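Local coordinates for protein putative citrate lyase (Ralstonia eutropha, PDB 3QQW) that probably works as a magnesium-dependent lyase of the HpcH/HpaI aldolase/citrate lyase family, perhaps cleaving (S)-citramalyl-CoA, at residues L177-I188 against M193-L204. Residues are numbered along the deposited sequence; the frame is centred on the assembly and turned at random.
Sequences LMDFVSGHHGAI and MRSPGQFEHALL
Met-193, a selenomethionine, sends its side chain obliquely over Val-181 and Met-178 of the short helix 177-182. Beyond CB, CG settles against both methyls of Val-181, 3.7 Å from Val-181 CG2. SE rests near CA and CG of Met-178, and the bend at chi3 (55°) brings CE to 3.7 Å from the CG of Met-178, likewise a selenomethionine. Just before it, Leu-177 swings CG away from its backbone N (chi1 174°), which sends its methyls to different partners: CD2 touches the Met-193 carbonyl O and Gln-198 OE1, while CD1 meets Leu-204 CD2 at 3.8 Å. That same Leu-204 methyl reaches Val-181 CG2 and lies at the ring edge of Phe-180, in its plane, 3.9 Å from Phe-180 CD2. Farther along, Leu-203 CD1 touches both His-184 CD2 and Ile-188 CG1, and Ile-188 CD1 sits over the centre of the His-184 ring. Helix 177-182 and its following loop, which succeed barrel strand 170-175, thus pack against the start of helix 202-217; Asp-179, a predicted magnesium ligand, turns its CB away. Methyl, methylene and selenium contacts dominate, so the fit depends on shape, while polar groups bond elsewhere: His-184 ND1 to Phe-180 O (2.7 Å), His-201 ND1 capping helix 202-217 through Leu-203 N, and Gln-198 OE1 to Asn-225.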
loop_
_atom_site.group_PDB
_atom_site.type_symbol
_atom_site.label_atom_id
_atom_site.label_comp_id
_atom_site.label_asym_id
_atom_site.label_seq_id
_atom_site.Cartn_x
_atom_site.Cartn_y
_atom_site.Cartn_z
ATOM N N LEU C 177 -11.070 14.046 1.490
ATOM C CA LEU C 177 -9.865 14.571 0.852
ATOM C C LEU C 177 -9.321 15.833 1.553
ATOM O O LEU C 177 -8.136 15.876 1.915
ATOM C CB LEU C 177 -10.139 14.863 -0.644
ATOM C CG LEU C 177 -9.028 15.552 -1.444
ATOM C CD1 LEU C 177 -7.806 14.637 -1.614
ATOM C CD2 LEU C 177 -9.554 16.015 -2.774
HETATM N N MSE C 178 -10.177 16.850 1.717
HETATM C CA MSE C 178 -9.786 18.133 2.286
HETATM C C MSE C 178 -9.168 18.016 3.684
HETATM O O MSE C 178 -8.071 18.533 3.883
HETATM C CB MSE C 178 -10.952 19.106 2.315
HETATM C CG MSE C 178 -10.477 20.524 2.509
HETATM SE SE MSE C 178 -11.867 21.802 2.318
HETATM C CE MSE C 178 -10.886 23.018 1.059
ATOM N N ASP C 179 -9.842 17.338 4.637
ATOM C CA ASP C 179 -9.334 17.201 6.005
ATOM C C ASP C 179 -8.110 16.309 6.052
ATOM O O ASP C 179 -7.234 16.531 6.875
ATOM C CB ASP C 179 -10.430 16.691 6.946
ATOM C CG ASP C 179 -11.541 17.716 7.153
ATOM O OD1 ASP C 179 -11.231 18.852 7.593
ATOM O OD2 ASP C 179 -12.708 17.397 6.837
ATOM N N PHE C 180 -8.033 15.330 5.156
ATOM C CA PHE C 180 -6.918 14.413 5.051
ATOM C C PHE C 180 -5.671 15.180 4.621
ATOM O O PHE C 180 -4.631 15.049 5.277
ATOM C CB PHE C 180 -7.239 13.241 4.089
ATOM C CG PHE C 180 -6.117 12.237 3.989
ATOM C CD1 PHE C 180 -5.772 11.435 5.090
ATOM C CD2 PHE C 180 -5.354 12.137 2.827
ATOM C CE1 PHE C 180 -4.713 10.537 5.009
ATOM C CE2 PHE C 180 -4.274 11.254 2.759
ATOM C CZ PHE C 180 -3.974 10.450 3.845
ATOM N N VAL C 181 -5.790 16.025 3.585
ATOM C CA VAL C 181 -4.689 16.847 3.071
ATOM C C VAL C 181 -4.234 17.871 4.141
ATOM O O VAL C 181 -3.032 18.042 4.325
ATOM C CB VAL C 181 -5.081 17.528 1.725
ATOM C CG1 VAL C 181 -4.152 18.676 1.365
ATOM C CG2 VAL C 181 -5.121 16.507 0.594
ATOM N N SER C 182 -5.176 18.503 4.868
ATOM C CA SER C 182 -4.883 19.519 5.903
ATOM C C SER C 182 -4.008 18.961 7.068
ATOM O O SER C 182 -3.239 19.707 7.673
ATOM C CB SER C 182 -6.170 20.137 6.443
ATOM O OG SER C 182 -6.746 19.338 7.460
ATOM N N GLY C 183 -4.095 17.659 7.331
ATOM C CA GLY C 183 -3.283 17.020 8.361
ATOM C C GLY C 183 -1.866 16.688 7.934
ATOM O O GLY C 183 -1.104 16.149 8.738
ATOM N N HIS C 184 -1.481 17.021 6.685
ATOM C CA HIS C 184 -0.147 16.678 6.157
ATOM C C HIS C 184 0.908 17.795 6.276
ATOM O O HIS C 184 1.943 17.707 5.612
ATOM C CB HIS C 184 -0.249 16.189 4.701
ATOM C CG HIS C 184 -0.735 14.776 4.611
ATOM N ND1 HIS C 184 -2.077 14.463 4.760
ATOM C CD2 HIS C 184 -0.037 13.633 4.433
ATOM C CE1 HIS C 184 -2.147 13.155 4.663
ATOM N NE2 HIS C 184 -0.946 12.612 4.453
ATOM N N HIS C 185 0.693 18.796 7.167
ATOM C CA HIS C 185 1.641 19.892 7.457
ATOM C C HIS C 185 2.164 20.570 6.157
ATOM O O HIS C 185 3.364 20.836 6.014
ATOM C CB HIS C 185 2.839 19.368 8.294
ATOM C CG HIS C 185 2.481 18.456 9.438
ATOM N ND1 HIS C 185 2.273 18.952 10.716
ATOM C CD2 HIS C 185 2.362 17.101 9.470
ATOM C CE1 HIS C 185 2.012 17.895 11.470
ATOM N NE2 HIS C 185 2.060 16.760 10.765
ATOM N N GLY C 186 1.260 20.780 5.206
ATOM C CA GLY C 186 1.578 21.371 3.911
ATOM C C GLY C 186 2.372 20.517 2.935
ATOM O O GLY C 186 2.796 21.048 1.908
ATOM N N ALA C 187 2.580 19.200 3.216
ATOM C CA ALA C 187 3.378 18.327 2.333
ATOM C C ALA C 187 2.629 17.945 1.068
ATOM O O ALA C 187 3.248 17.566 0.065
ATOM C CB ALA C 187 3.815 17.080 3.064
ATOM N N ILE C 188 1.283 17.999 1.126
ATOM C CA ILE C 188 0.431 17.751 -0.037
ATOM C C ILE C 188 0.011 19.132 -0.558
ATOM O O ILE C 188 -0.651 19.867 0.177
ATOM C CB ILE C 188 -0.762 16.815 0.246
ATOM C CG1 ILE C 188 -0.278 15.429 0.740
ATOM C CG2 ILE C 188 -1.653 16.706 -1.006
ATOM C CD1 ILE C 188 -1.380 14.472 1.203
HETATM N N MSE C 193 -5.484 18.733 -4.363
HETATM C CA MSE C 193 -6.822 18.667 -3.803
HETATM C C MSE C 193 -7.876 18.764 -4.880
HETATM O O MSE C 193 -9.074 18.751 -4.595
HETATM C CB MSE C 193 -7.004 19.752 -2.761
HETATM C CG MSE C 193 -6.755 19.233 -1.382
HETATM SE SE MSE C 193 -7.758 20.245 -0.172
HETATM C CE MSE C 193 -9.643 20.004 -1.024
ATOM N N ARG C 194 -7.432 18.850 -6.128
ATOM C CA ARG C 194 -8.316 18.900 -7.289
ATOM C C ARG C 194 -7.828 17.911 -8.332
ATOM O O ARG C 194 -6.750 17.338 -8.183
ATOM C CB ARG C 194 -8.432 20.333 -7.862
ATOM C CG ARG C 194 -7.107 21.004 -8.151
ATOM C CD ARG C 194 -7.252 22.450 -8.557
ATOM N NE ARG C 194 -5.961 22.979 -8.990
ATOM C CZ ARG C 194 -5.235 23.861 -8.307
ATOM N NH1 ARG C 194 -5.679 24.349 -7.150
ATOM N NH2 ARG C 194 -4.063 24.272 -8.780
ATOM N N SER C 195 -8.645 17.667 -9.351
ATOM C CA SER C 195 -8.301 16.749 -10.430
ATOM C C SER C 195 -7.298 17.400 -11.392
ATOM O O SER C 195 -7.369 18.617 -11.599
ATOM C CB SER C 195 -9.558 16.312 -11.171
ATOM O OG SER C 195 -10.375 15.562 -10.292
ATOM N N PRO C 196 -6.318 16.643 -11.943
ATOM C CA PRO C 196 -6.083 15.189 -11.809
ATOM C C PRO C 196 -5.217 14.756 -10.591
ATOM O O PRO C 196 -5.068 13.555 -10.350
ATOM C CB PRO C 196 -5.371 14.856 -13.132
ATOM C CG PRO C 196 -4.588 16.087 -13.454
ATOM C CD PRO C 196 -5.342 17.259 -12.867
ATOM N N GLY C 197 -4.666 15.713 -9.839
ATOM C CA GLY C 197 -3.803 15.450 -8.684
ATOM C C GLY C 197 -4.377 14.574 -7.585
ATOM O O GLY C 197 -3.655 13.763 -6.992
ATOM N N GLN C 198 -5.671 14.713 -7.302
ATOM C CA GLN C 198 -6.351 13.936 -6.258
ATOM C C GLN C 198 -6.474 12.455 -6.633
ATOM O O GLN C 198 -6.800 11.627 -5.768
ATOM C CB GLN C 198 -7.726 14.528 -5.949
ATOM C CG GLN C 198 -8.667 14.641 -7.150
ATOM C CD GLN C 198 -10.095 14.424 -6.701
ATOM O OE1 GLN C 198 -10.382 13.790 -5.668
ATOM N NE2 GLN C 198 -11.020 14.965 -7.446
ATOM N N PHE C 199 -6.165 12.126 -7.908
ATOM C CA PHE C 199 -6.195 10.764 -8.428
ATOM C C PHE C 199 -4.794 10.265 -8.765
ATOM O O PHE C 199 -4.655 9.126 -9.231
ATOM C CB PHE C 199 -7.069 10.719 -9.688
ATOM C CG PHE C 199 -8.534 11.009 -9.468
ATOM C CD1 PHE C 199 -9.325 10.154 -8.698
ATOM C CD2 PHE C 199 -9.151 12.079 -10.110
ATOM C CE1 PHE C 199 -10.694 10.417 -8.520
ATOM C CE2 PHE C 199 -10.519 12.321 -9.944
ATOM C CZ PHE C 199 -11.277 11.505 -9.144
ATOM N N GLU C 200 -3.759 11.113 -8.553
ATOM C CA GLU C 200 -2.387 10.833 -8.984
ATOM C C GLU C 200 -1.295 11.047 -7.921
ATOM O O GLU C 200 -0.268 10.366 -8.001
ATOM C CB GLU C 200 -2.050 11.663 -10.223
ATOM C CG GLU C 200 -2.809 11.173 -11.451
ATOM C CD GLU C 200 -2.929 12.131 -12.619
ATOM O OE1 GLU C 200 -2.189 13.143 -12.657
ATOM O OE2 GLU C 200 -3.753 11.850 -13.517
ATOM N N HIS C 201 -1.488 11.962 -6.952
ATOM C CA HIS C 201 -0.505 12.176 -5.879
ATOM C C HIS C 201 -0.365 10.863 -5.099
ATOM O O HIS C 201 -1.375 10.281 -4.690
ATOM C CB HIS C 201 -0.922 13.344 -4.964
ATOM C CG HIS C 201 0.110 13.726 -3.949
ATOM N ND1 HIS C 201 0.311 12.983 -2.786
ATOM C CD2 HIS C 201 0.976 14.763 -3.956
ATOM C CE1 HIS C 201 1.292 13.591 -2.133
ATOM N NE2 HIS C 201 1.726 14.664 -2.797
ATOM N N ALA C 202 0.873 10.384 -4.949
ATOM C CA ALA C 202 1.212 9.110 -4.318
ATOM C C ALA C 202 0.518 8.890 -2.972
ATOM O O ALA C 202 0.034 7.784 -2.731
ATOM C CB ALA C 202 2.716 9.010 -4.151
ATOM N N LEU C 203 0.427 9.934 -2.120
ATOM C CA LEU C 203 -0.210 9.816 -0.816
ATOM C C LEU C 203 -1.721 9.711 -0.931
ATOM O O LEU C 203 -2.349 9.038 -0.108
ATOM C CB LEU C 203 0.169 10.982 0.102
ATOM C CG LEU C 203 1.663 11.109 0.498
ATOM C CD1 LEU C 203 1.850 12.247 1.463
ATOM C CD2 LEU C 203 2.220 9.814 1.081
ATOM N N LEU C 204 -2.305 10.352 -1.960
ATOM C CA LEU C 204 -3.751 10.350 -2.165
ATOM C C LEU C 204 -4.184 9.051 -2.824
ATOM O O LEU C 204 -5.183 8.464 -2.400
ATOM C CB LEU C 204 -4.164 11.588 -2.963
ATOM C CG LEU C 204 -3.830 12.916 -2.244
ATOM C CD1 LEU C 204 -4.262 14.096 -3.050
ATOM C CD2 LEU C 204 -4.468 12.963 -0.828
#